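Local coordinates for protein listeriolysin O (Listeria monocytogenes, PDB 4CDB) that binds cholesterol-containing host membranes, changes conformation and assembles into an oligomeric pore that lyses the cell, at residues A[68-73]-A[180-185]; A[176-181]-A[366-371]; A[75-80]-A[349-354]; A[212-217]-A[261-266]. All coordinates share one frame; numbering follows the deposited sequence.

Interaction 1 (A[68-73]-A[180-185]); sequences KSINQN and IAKFGT. With NA (sodium ion), chain N; NA (sodium ion), chain H.
Ile70 and Gln72 of the strand 68-73 reach across to Ala181 and Lys182 in the last turn of a helix. The contact is small, with 216 Å² buried from both sides together. The apolar part belongs to Ile70, whose two branches divide the work. Its CG2 meets Ala181 CB at 4.0 Å, while CD1 runs out to Lys182 CB at 3.8 Å. With CG1 anti to the backbone N (chi1 175°) the long branch extends from the strand toward the helix, and it crosses the lysine chain at about a right angle.

The second kind of contact is polar against aliphatic. Gln72 is fully extended and lays its OE1 against Lys182 CD, 3.7 Å away, whereas its NE2 is held by Asn74. A bend at chi2 (90°) brings the lysine methylenes past both strand residues. The ammonium group makes a salt bridge with Glu171, so Lys182 offers this strand hydrocarbon rather than charge.

Metal ligation forms the third group. Ile180 O lies 2.9 Å from one sodium ion, whose shell includes Asn364, and Phe183 O lies 2.8 Å from another, shared with Gln78 and Tyr265. Between these carbonyls and the following loop the helix ends: Gly184 takes positive phi, and its N makes a weak bond to Ile180 O.

Residues 176-189 probably become a membrane-spanning beta strand in the pore, so this packing of helix on strand is consistent with the soluble state of a cholesterol-dependent cytolysin, whose future transmembrane hairpin is stowed as short helices against domain 2.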
# COMPACT_ATOMS: atom_id res chain seq x y z
N LYS A 68 2.21 15.28 -0.19
CA LYS A 68 1.35 14.56 -1.13
C LYS A 68 -0.10 14.52 -0.65
O LYS A 68 -0.38 14.71 0.54
CB LYS A 68 1.87 13.14 -1.35
CG LYS A 68 3.31 13.06 -1.82
CD LYS A 68 3.49 13.72 -3.18
CE LYS A 68 3.53 12.69 -4.30
NZ LYS A 68 2.27 11.90 -4.40
N SER A 69 -1.02 14.26 -1.57
CA SER A 69 -2.43 14.13 -1.24
C SER A 69 -3.00 12.82 -1.76
O SER A 69 -2.78 12.45 -2.92
CB SER A 69 -3.24 15.30 -1.80
OG SER A 69 -2.97 16.49 -1.09
N ILE A 70 -3.74 12.12 -0.91
CA ILE A 70 -4.50 10.96 -1.35
C ILE A 70 -6.00 11.25 -1.23
O ILE A 70 -6.54 11.38 -0.13
CB ILE A 70 -4.08 9.66 -0.60
CG1 ILE A 70 -5.00 8.49 -1.00
CG2 ILE A 70 -4.07 9.85 0.91
CD1 ILE A 70 -4.53 7.14 -0.48
N ASN A 71 -6.65 11.40 -2.38
CA ASN A 71 -8.06 11.76 -2.44
C ASN A 71 -8.84 10.69 -3.20
O ASN A 71 -8.71 10.57 -4.42
CB ASN A 71 -8.22 13.12 -3.13
CG ASN A 71 -9.05 14.09 -2.31
OD1 ASN A 71 -8.57 15.15 -1.91
ND2 ASN A 71 -10.30 13.74 -2.06
N GLN A 72 -9.64 9.92 -2.48
CA GLN A 72 -10.21 8.69 -3.02
C GLN A 72 -11.62 8.37 -2.52
O GLN A 72 -11.91 8.46 -1.33
CB GLN A 72 -9.26 7.53 -2.71
CG GLN A 72 -9.75 6.17 -3.14
CD GLN A 72 -8.71 5.09 -2.93
OE1 GLN A 72 -7.53 5.29 -3.25
NE2 GLN A 72 -9.13 3.96 -2.39
N ASN A 73 -12.51 8.01 -3.45
CA ASN A 73 -13.87 7.63 -3.10
C ASN A 73 -14.08 6.12 -3.18
O ASN A 73 -13.90 5.52 -4.24
CB ASN A 73 -14.87 8.36 -4.00
CG ASN A 73 -14.69 9.86 -3.98
OD1 ASN A 73 -14.05 10.40 -3.08
ND2 ASN A 73 -15.23 10.53 -4.98
N ILE A 180 -5.21 4.86 5.97
CA ILE A 180 -6.62 4.82 6.33
C ILE A 180 -7.48 5.28 5.15
O ILE A 180 -8.54 4.71 4.88
CB ILE A 180 -6.91 5.66 7.59
CG1 ILE A 180 -6.36 4.96 8.83
CG2 ILE A 180 -8.40 5.89 7.77
CD1 ILE A 180 -6.57 5.73 10.12
N ALA A 181 -7.01 6.29 4.43
CA ALA A 181 -7.72 6.78 3.26
C ALA A 181 -7.75 5.74 2.14
O ALA A 181 -8.63 5.76 1.28
CB ALA A 181 -7.09 8.08 2.77
N LYS A 182 -6.78 4.83 2.17
CA LYS A 182 -6.65 3.82 1.13
C LYS A 182 -7.30 2.49 1.52
O LYS A 182 -8.01 1.88 0.72
CB LYS A 182 -5.17 3.59 0.81
CG LYS A 182 -4.90 2.58 -0.28
CD LYS A 182 -4.84 3.23 -1.66
CE LYS A 182 -4.44 2.23 -2.73
NZ LYS A 182 -3.70 2.87 -3.85
N PHE A 183 -7.05 2.05 2.75
CA PHE A 183 -7.52 0.74 3.19
C PHE A 183 -8.67 0.81 4.20
O PHE A 183 -9.05 -0.20 4.78
CB PHE A 183 -6.35 -0.05 3.78
CG PHE A 183 -5.22 -0.27 2.82
CD1 PHE A 183 -5.29 -1.26 1.86
CD2 PHE A 183 -4.08 0.52 2.88
CE1 PHE A 183 -4.24 -1.47 0.97
CE2 PHE A 183 -3.03 0.32 2.00
CZ PHE A 183 -3.11 -0.67 1.04
N GLY A 184 -9.21 2.01 4.41
CA GLY A 184 -10.30 2.18 5.35
C GLY A 184 -9.80 2.24 6.78
O GLY A 184 -8.63 1.96 7.04
N THR A 185 -10.68 2.60 7.70
CA THR A 185 -10.34 2.69 9.12
C THR A 185 -9.95 1.33 9.68
O THR A 185 -9.23 1.22 10.68
CB THR A 185 -11.52 3.28 9.94
OG1 THR A 185 -11.88 4.56 9.40
CG2 THR A 185 -11.15 3.44 11.41
NA NA N . -8.52 -2.91 4.13
NA NA H . -11.38 5.46 4.87
O HOH W 1 -13.27 3.75 6.15
O HOH W 2 -12.90 4.27 2.60
O HOH W 3 -8.60 -3.10 1.57

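Interaction 2 (A[176-181]-A[366-371]); sequences ESQLIA and SEYIET. With NA (sodium ion), chain K; NA (sodium ion), chain S; NA (sodium ion), chain H; NA (sodium ion), chain G.
Gln178 and Tyr368 ligate one sodium ion and also stack on each other, so the same two side chains join helix to strand twice over. Tyr368 OH is 2.8 Å from the ion, the amide end of Gln178 approaches it from the helix, and Glu171 supplies a further ligand. Gln178 CG sits over one face of the phenol as a CH-pi contact, 3.8 Å from the centroid of the Tyr368 ring and 17° off the normal. The bend in the glutamine chain beyond CG then carries the amide across the same ring, stacked on it with the Gln178 amide and Tyr368 ring planes 25° apart. On the strand side, chi1 of 65° places the tyrosine ring between its own N and carbonyl carbon, turned to face the helix.

Two hydroxyls make the direct polar link: Ser177 OG and Ser366 OG are hydrogen-bonded at 2.9 Å, and either may be the donor. Ser177 OG is gripped further by Tyr40 OH and Asp43 N, so this buried oxygen has three hydrogen-bonding partners. One helical turn on, Ala181 CB touches Ser366 CB at 4.1 Å.

The segment axes approach to 7.7 Å with 135° between their directions, so the helix lies slantwise over the strand rather than along it. Strand 362-385 is paired here with strand 59-74, through bonds such as those of Ser366 with Ile70 and Tyr368 with Lys68. On the helix, Leu179 packs against Phe187 of helix 187-194 and Phe198 of helix 198-202, which places helix 176-183 between this sheet and its sister helices.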
# COMPACT_ATOMS: atom_id res chain seq x y z
N GLU A 176 -0.24 6.85 8.95
CA GLU A 176 -1.45 6.11 9.28
C GLU A 176 -2.66 6.67 8.54
O GLU A 176 -3.45 5.92 7.97
CB GLU A 176 -1.71 6.16 10.79
CG GLU A 176 -2.98 5.44 11.23
CD GLU A 176 -3.34 5.70 12.68
OE1 GLU A 176 -3.74 6.83 13.00
OE2 GLU A 176 -3.23 4.76 13.50
N SER A 177 -2.77 7.99 8.53
CA SER A 177 -3.90 8.67 7.89
C SER A 177 -3.94 8.42 6.39
O SER A 177 -5.01 8.32 5.79
CB SER A 177 -3.84 10.17 8.18
OG SER A 177 -4.93 10.83 7.58
N GLN A 178 -2.76 8.31 5.78
CA GLN A 178 -2.65 8.01 4.36
C GLN A 178 -3.22 6.63 4.06
O GLN A 178 -4.00 6.46 3.12
CB GLN A 178 -1.19 8.07 3.91
CG GLN A 178 -0.96 7.58 2.49
CD GLN A 178 0.33 6.82 2.34
OE1 GLN A 178 0.98 6.48 3.33
NE2 GLN A 178 0.72 6.53 1.10
N LEU A 179 -2.82 5.65 4.86
CA LEU A 179 -3.24 4.28 4.65
C LEU A 179 -4.71 4.05 5.04
O LEU A 179 -5.37 3.17 4.50
CB LEU A 179 -2.32 3.32 5.40
CG LEU A 179 -0.88 3.33 4.89
CD1 LEU A 179 0.01 2.41 5.71
CD2 LEU A 179 -0.84 2.95 3.42
N ILE A 180 -5.21 4.86 5.97
CA ILE A 180 -6.62 4.82 6.33
C ILE A 180 -7.48 5.28 5.15
O ILE A 180 -8.54 4.71 4.88
CB ILE A 180 -6.91 5.66 7.59
CG1 ILE A 180 -6.36 4.96 8.83
CG2 ILE A 180 -8.40 5.89 7.77
CD1 ILE A 180 -6.57 5.73 10.12
N ALA A 181 -7.01 6.29 4.43
CA ALA A 181 -7.72 6.78 3.26
C ALA A 181 -7.75 5.74 2.14
O ALA A 181 -8.63 5.76 1.28
CB ALA A 181 -7.09 8.08 2.77
N SER A 366 -6.74 12.94 2.34
CA SER A 366 -5.68 12.99 3.33
C SER A 366 -4.39 13.54 2.74
O SER A 366 -4.02 13.21 1.61
CB SER A 366 -5.43 11.60 3.92
OG SER A 366 -4.35 11.62 4.84
N GLU A 367 -3.70 14.38 3.51
CA GLU A 367 -2.39 14.88 3.12
C GLU A 367 -1.33 14.16 3.93
O GLU A 367 -1.54 13.84 5.10
CB GLU A 367 -2.30 16.39 3.34
CG GLU A 367 -3.28 17.20 2.51
CD GLU A 367 -3.19 18.68 2.81
OE1 GLU A 367 -2.48 19.06 3.76
OE2 GLU A 367 -3.84 19.47 2.09
N TYR A 368 -0.18 13.91 3.31
CA TYR A 368 0.92 13.24 3.99
C TYR A 368 2.28 13.66 3.45
O TYR A 368 2.39 14.19 2.35
CB TYR A 368 0.75 11.71 3.90
CG TYR A 368 0.84 11.15 2.50
CD1 TYR A 368 -0.27 11.09 1.68
CD2 TYR A 368 2.05 10.65 2.02
CE1 TYR A 368 -0.19 10.57 0.40
CE2 TYR A 368 2.14 10.13 0.74
CZ TYR A 368 1.02 10.09 -0.06
OH TYR A 368 1.12 9.57 -1.33
N ILE A 369 3.32 13.42 4.25
CA ILE A 369 4.68 13.73 3.83
C ILE A 369 5.35 12.48 3.29
O ILE A 369 5.55 11.50 4.01
CB ILE A 369 5.51 14.29 5.00
CG1 ILE A 369 4.92 15.62 5.48
CG2 ILE A 369 6.96 14.48 4.57
CD1 ILE A 369 5.63 16.21 6.68
N GLU A 370 5.70 12.51 2.01
CA GLU A 370 6.42 11.41 1.39
C GLU A 370 7.92 11.61 1.59
O GLU A 370 8.49 12.60 1.13
CB GLU A 370 6.10 11.31 -0.10
CG GLU A 370 6.81 10.17 -0.81
CD GLU A 370 6.65 10.24 -2.32
OE1 GLU A 370 7.08 11.25 -2.92
OE2 GLU A 370 6.12 9.27 -2.90
N THR A 371 8.56 10.66 2.27
CA THR A 371 9.99 10.74 2.52
C THR A 371 10.76 9.80 1.60
O THR A 371 10.53 8.59 1.61
CB THR A 371 10.32 10.39 3.98
OG1 THR A 371 9.62 11.29 4.85
CG2 THR A 371 11.82 10.51 4.23
NA NA K . -0.42 7.24 -1.50
NA NA S . -2.58 2.29 13.39
NA NA H . -11.38 5.46 4.87
NA NA G . 10.66 6.14 1.95
O HOH W 4 9.60 4.62 0.31
O HOH W 5 12.16 6.11 3.98
O HOH W 2 -12.90 4.27 2.60
O HOH W 1 -13.27 3.75 6.15
O HOH W 6 -3.24 0.50 15.01

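Interaction 3 (A[75-80]-A[349-354]); sequences ADIQVV and YTTNFL. With NA (sodium ion), chain N.
Tyr349 lays its ring across Ile77, with Ile77 CB almost over the middle of one face, 3.7 Å from the Tyr349 centroid and 13° off the normal. The two side chains project from the same side of the sheet. Because the tyrosine ring takes the crowded position between N and carbonyl carbon (chi1 65°), it folds over its cross-strand neighbour, and Ile77 CG2 reaches Tyr349 OH at 3.4 Å. Val79 approaches differently: its CG2 lies at the ring edge, in plane, 3.6 Å from Tyr349 CD1.

The backbone fixes this register. Ile77 and Tyr349 are an antiparallel hydrogen-bonded pair, with Ile77 N to Tyr349 O at 2.7 Å and Tyr349 N to Ile77 O at 3.0 Å. Farther out on the ring, a water in its plane donates to Gln78 O at 2.7 Å and is hydrogen-bonded to Tyr349 OH, linking the phenol to the backbone of 75-80. Another water bridges the segments, accepting from Thr351 N and donating to Ala75 O.

This is a single bridge in which the short, weakly bonded strand 77-78 is added to strand 345-353. The latter pairs in turn with strand 252-260, within the large antiparallel sheet characteristic of cholesterol-dependent cytolysins.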
# COMPACT_ATOMS: atom_id res chain seq x y z
N ALA A 75 -16.55 2.73 -2.61
CA ALA A 75 -17.89 2.19 -2.46
C ALA A 75 -17.86 0.92 -1.63
O ALA A 75 -18.84 0.57 -0.96
CB ALA A 75 -18.51 1.92 -3.83
N ASP A 76 -16.73 0.22 -1.67
CA ASP A 76 -16.55 -1.00 -0.89
C ASP A 76 -16.14 -0.69 0.55
O ASP A 76 -15.06 -0.14 0.79
CB ASP A 76 -15.49 -1.89 -1.54
CG ASP A 76 -15.87 -2.33 -2.93
OD1 ASP A 76 -17.03 -2.75 -3.13
OD2 ASP A 76 -15.01 -2.27 -3.83
N ILE A 77 -17.00 -1.05 1.50
CA ILE A 77 -16.69 -0.84 2.91
C ILE A 77 -15.86 -2.01 3.42
O ILE A 77 -16.20 -3.17 3.18
CB ILE A 77 -17.97 -0.74 3.76
CG1 ILE A 77 -19.05 0.06 3.03
CG2 ILE A 77 -17.66 -0.16 5.14
CD1 ILE A 77 -18.68 1.50 2.77
N GLN A 78 -14.78 -1.69 4.13
CA GLN A 78 -13.90 -2.72 4.69
C GLN A 78 -14.48 -3.32 5.97
O GLN A 78 -15.31 -2.70 6.63
CB GLN A 78 -12.51 -2.13 4.96
CG GLN A 78 -11.81 -1.62 3.71
CD GLN A 78 -11.66 -2.70 2.66
OE1 GLN A 78 -11.06 -3.75 2.92
NE2 GLN A 78 -12.24 -2.47 1.49
N VAL A 79 -14.05 -4.53 6.30
CA VAL A 79 -14.55 -5.22 7.49
C VAL A 79 -13.44 -5.44 8.51
O VAL A 79 -12.38 -5.97 8.18
CB VAL A 79 -15.15 -6.59 7.12
CG1 VAL A 79 -15.58 -7.33 8.37
CG2 VAL A 79 -16.33 -6.43 6.16
N VAL A 80 -13.68 -5.03 9.75
CA VAL A 80 -12.77 -5.37 10.84
C VAL A 80 -13.03 -6.82 11.24
O VAL A 80 -14.11 -7.15 11.72
CB VAL A 80 -12.96 -4.44 12.05
CG1 VAL A 80 -12.05 -4.87 13.20
CG2 VAL A 80 -12.68 -3.00 11.66
N TYR A 349 -18.15 -5.13 1.95
CA TYR A 349 -19.58 -4.99 1.69
C TYR A 349 -19.94 -3.62 1.14
O TYR A 349 -19.20 -2.65 1.30
CB TYR A 349 -20.40 -5.31 2.95
CG TYR A 349 -20.20 -4.36 4.12
CD1 TYR A 349 -19.14 -4.53 4.99
CD2 TYR A 349 -21.09 -3.32 4.36
CE1 TYR A 349 -18.95 -3.68 6.07
CE2 TYR A 349 -20.91 -2.46 5.43
CZ TYR A 349 -19.84 -2.65 6.29
OH TYR A 349 -19.66 -1.80 7.36
N THR A 350 -21.09 -3.55 0.47
CA THR A 350 -21.59 -2.30 -0.08
C THR A 350 -22.86 -1.89 0.65
O THR A 350 -23.60 -2.74 1.16
CB THR A 350 -21.89 -2.42 -1.58
OG1 THR A 350 -23.01 -3.30 -1.77
CG2 THR A 350 -20.68 -2.98 -2.33
N THR A 351 -23.12 -0.59 0.71
CA THR A 351 -24.32 -0.08 1.38
C THR A 351 -25.14 0.82 0.46
O THR A 351 -24.59 1.58 -0.34
CB THR A 351 -23.96 0.69 2.66
OG1 THR A 351 -22.93 1.64 2.37
CG2 THR A 351 -23.47 -0.26 3.73
N ASN A 352 -26.46 0.73 0.59
CA ASN A 352 -27.37 1.59 -0.16
C ASN A 352 -28.23 2.40 0.80
O ASN A 352 -28.70 1.88 1.81
CB ASN A 352 -28.28 0.77 -1.07
CG ASN A 352 -27.54 0.12 -2.22
OD1 ASN A 352 -26.31 0.08 -2.24
ND2 ASN A 352 -28.29 -0.41 -3.18
N PHE A 353 -28.42 3.68 0.50
CA PHE A 353 -29.34 4.51 1.26
C PHE A 353 -30.76 3.97 1.08
O PHE A 353 -31.13 3.57 -0.02
CB PHE A 353 -29.27 5.97 0.81
CG PHE A 353 -27.98 6.66 1.17
CD1 PHE A 353 -27.74 7.07 2.47
CD2 PHE A 353 -27.01 6.91 0.20
CE1 PHE A 353 -26.55 7.70 2.80
CE2 PHE A 353 -25.83 7.55 0.53
CZ PHE A 353 -25.60 7.94 1.84
N LEU A 354 -31.54 3.95 2.15
CA LEU A 354 -32.89 3.42 2.09
C LEU A 354 -33.83 4.33 1.30
O LEU A 354 -34.85 3.88 0.78
CB LEU A 354 -33.45 3.18 3.49
CG LEU A 354 -33.77 1.74 3.87
CD1 LEU A 354 -34.46 1.66 5.22
CD2 LEU A 354 -34.63 1.08 2.79
NA NA N . -8.52 -2.91 4.13
O HOH W 7 -21.30 1.32 0.05
O HOH W 8 -17.21 -2.18 8.53
O HOH W 3 -8.60 -3.10 1.57

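Interaction 4 (A[212-217]-A[261-266]); sequences SFKQIY and GRQVYL. With NA (sodium ion), chain N.
Gln215 and Arg262 run side by side, and Arg262 NH1 donates to Gln215 OE1 at 2.8 Å. The acceptor lies in the guanidinium plane, although NH1 is tilted 32° from the amide carbonyl plane. On the same face Phe213 CB and Val264 CB pack at 4.1 Å. Across the sheet's other face, Lys214 NZ meets Gln263 OE1 at 3.1 Å from above the amide plane, off its lone pairs; the lysine has a further partner in Gln78.

Between these two layers runs a regular antiparallel ladder. Phe213 with Val264, and Gln215 with Arg262, are hydrogen-bonded pairs, illustrated by Gln215 N to Arg262 O at 2.7 Å, and the axes are 4.7 Å apart. In the central sheet of cholesterol-dependent cytolysins these strands border segments that probably insert into the membrane: 196-205 precedes one, 274-283 follows the other.

At the ladder's end the chain turns a corner at Gly261, whose CA lies 3.7 Å from Tyr217 CD2. Tyr217 OH is secured by Gly335 O. At the opposite end Tyr265 OH ligates a sodium ion at 2.5 Å, the metal lying in the ring plane. Ser212 OG is hydrogen-bonded to a water that also ligates this ion.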
# COMPACT_ATOMS: atom_id res chain seq x y z
N SER A 212 -3.07 -5.16 0.40
CA SER A 212 -4.33 -5.82 0.74
C SER A 212 -4.70 -6.78 -0.39
O SER A 212 -4.94 -6.36 -1.52
CB SER A 212 -5.44 -4.78 0.94
OG SER A 212 -6.63 -5.39 1.39
N PHE A 213 -4.74 -8.07 -0.08
CA PHE A 213 -5.02 -9.10 -1.09
C PHE A 213 -6.31 -9.86 -0.76
O PHE A 213 -6.34 -10.69 0.14
CB PHE A 213 -3.83 -10.06 -1.19
CG PHE A 213 -3.95 -11.08 -2.29
CD1 PHE A 213 -3.86 -10.69 -3.62
CD2 PHE A 213 -4.14 -12.42 -2.00
CE1 PHE A 213 -3.97 -11.63 -4.64
CE2 PHE A 213 -4.25 -13.36 -3.02
CZ PHE A 213 -4.17 -12.96 -4.34
N LYS A 214 -7.37 -9.56 -1.51
CA LYS A 214 -8.66 -10.20 -1.28
C LYS A 214 -8.93 -11.30 -2.31
O LYS A 214 -8.81 -11.08 -3.52
CB LYS A 214 -9.80 -9.18 -1.30
CG LYS A 214 -9.82 -8.21 -0.14
CD LYS A 214 -11.13 -7.41 -0.12
CE LYS A 214 -11.18 -6.42 1.03
NZ LYS A 214 -10.16 -5.34 0.88
N GLN A 215 -9.31 -12.47 -1.81
CA GLN A 215 -9.80 -13.55 -2.66
C GLN A 215 -11.28 -13.79 -2.36
O GLN A 215 -11.63 -14.42 -1.36
CB GLN A 215 -8.97 -14.82 -2.45
CG GLN A 215 -7.55 -14.72 -2.97
CD GLN A 215 -6.63 -15.79 -2.42
OE1 GLN A 215 -6.76 -16.20 -1.26
NE2 GLN A 215 -5.71 -16.27 -3.25
N ILE A 216 -12.14 -13.27 -3.22
CA ILE A 216 -13.58 -13.34 -3.01
C ILE A 216 -14.17 -14.57 -3.68
O ILE A 216 -14.10 -14.72 -4.90
CB ILE A 216 -14.28 -12.08 -3.53
CG1 ILE A 216 -13.64 -10.82 -2.94
CG2 ILE A 216 -15.78 -12.13 -3.23
CD1 ILE A 216 -14.09 -9.53 -3.59
N TYR A 217 -14.77 -15.45 -2.88
CA TYR A 217 -15.33 -16.69 -3.39
C TYR A 217 -16.75 -16.49 -3.92
O TYR A 217 -17.14 -17.11 -4.91
CB TYR A 217 -15.33 -17.76 -2.29
CG TYR A 217 -13.96 -18.07 -1.75
CD1 TYR A 217 -12.84 -18.00 -2.56
CD2 TYR A 217 -13.78 -18.43 -0.42
CE1 TYR A 217 -11.58 -18.28 -2.07
CE2 TYR A 217 -12.52 -18.71 0.09
CZ TYR A 217 -11.43 -18.63 -0.74
OH TYR A 217 -10.17 -18.91 -0.24
N GLY A 261 -14.93 -14.45 1.62
CA GLY A 261 -13.71 -15.09 1.15
C GLY A 261 -12.53 -14.99 2.09
O GLY A 261 -12.66 -15.04 3.31
N ARG A 262 -11.35 -14.86 1.49
CA ARG A 262 -10.09 -14.89 2.22
C ARG A 262 -9.32 -13.61 1.96
O ARG A 262 -9.25 -13.15 0.82
CB ARG A 262 -9.28 -16.11 1.77
CG ARG A 262 -7.90 -16.25 2.37
CD ARG A 262 -7.22 -17.51 1.85
NE ARG A 262 -5.89 -17.72 2.41
CZ ARG A 262 -4.77 -17.33 1.83
NH1 ARG A 262 -4.81 -16.71 0.66
NH2 ARG A 262 -3.60 -17.56 2.42
N GLN A 263 -8.75 -13.02 3.00
CA GLN A 263 -8.00 -11.78 2.84
C GLN A 263 -6.61 -11.86 3.46
O GLN A 263 -6.45 -12.32 4.59
CB GLN A 263 -8.76 -10.59 3.42
CG GLN A 263 -8.08 -9.24 3.16
CD GLN A 263 -8.93 -8.06 3.60
OE1 GLN A 263 -8.74 -6.94 3.11
NE2 GLN A 263 -9.85 -8.30 4.52
N VAL A 264 -5.61 -11.41 2.70
CA VAL A 264 -4.23 -11.39 3.18
C VAL A 264 -3.72 -9.96 3.20
O VAL A 264 -3.70 -9.29 2.17
CB VAL A 264 -3.31 -12.23 2.28
CG1 VAL A 264 -1.89 -12.21 2.80
CG2 VAL A 264 -3.83 -13.66 2.18
N TYR A 265 -3.32 -9.48 4.38
CA TYR A 265 -2.67 -8.19 4.49
C TYR A 265 -1.16 -8.39 4.57
O TYR A 265 -0.68 -9.27 5.28
CB TYR A 265 -3.16 -7.43 5.73
CG TYR A 265 -4.54 -6.83 5.59
CD1 TYR A 265 -4.72 -5.60 4.96
CD2 TYR A 265 -5.66 -7.48 6.09
CE1 TYR A 265 -5.98 -5.04 4.83
CE2 TYR A 265 -6.92 -6.92 5.96
CZ TYR A 265 -7.07 -5.71 5.34
OH TYR A 265 -8.33 -5.16 5.22
N LEU A 266 -0.41 -7.58 3.83
CA LEU A 266 1.04 -7.73 3.76
C LEU A 266 1.78 -6.46 4.17
O LEU A 266 1.35 -5.35 3.86
CB LEU A 266 1.47 -8.13 2.35
CG LEU A 266 1.05 -9.52 1.87
CD1 LEU A 266 1.50 -9.74 0.44
CD2 LEU A 266 1.62 -10.59 2.78
NA NA N . -8.52 -2.91 4.13
O HOH W 3 -8.60 -3.10 1.57

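In the fold
Interactions 1 and 2 are two sides of one packing: they share helix 176-183, their centres are 7 Å apart, and their strands pair directly, with Ile70 N to Ser366 O at 2.8 Å. The sodium ion at Ile180 touches both. A different sodium ion joins interactions 1, 3 and 4, taking Phe183 O from the helix end, Gln78 OE1 from 75-80 and Tyr265 OH from 261-266, though their centres are 16 to 19 Å apart. Gln78 OE1 also lies 2.7 Å from Lys214 NZ, a probable hydrogen bond between interactions 3 and 4, which belong to the same sheet. Interaction 2 stays about 7 Å from interaction 3 and 8 Å from interaction 4, nearest atoms.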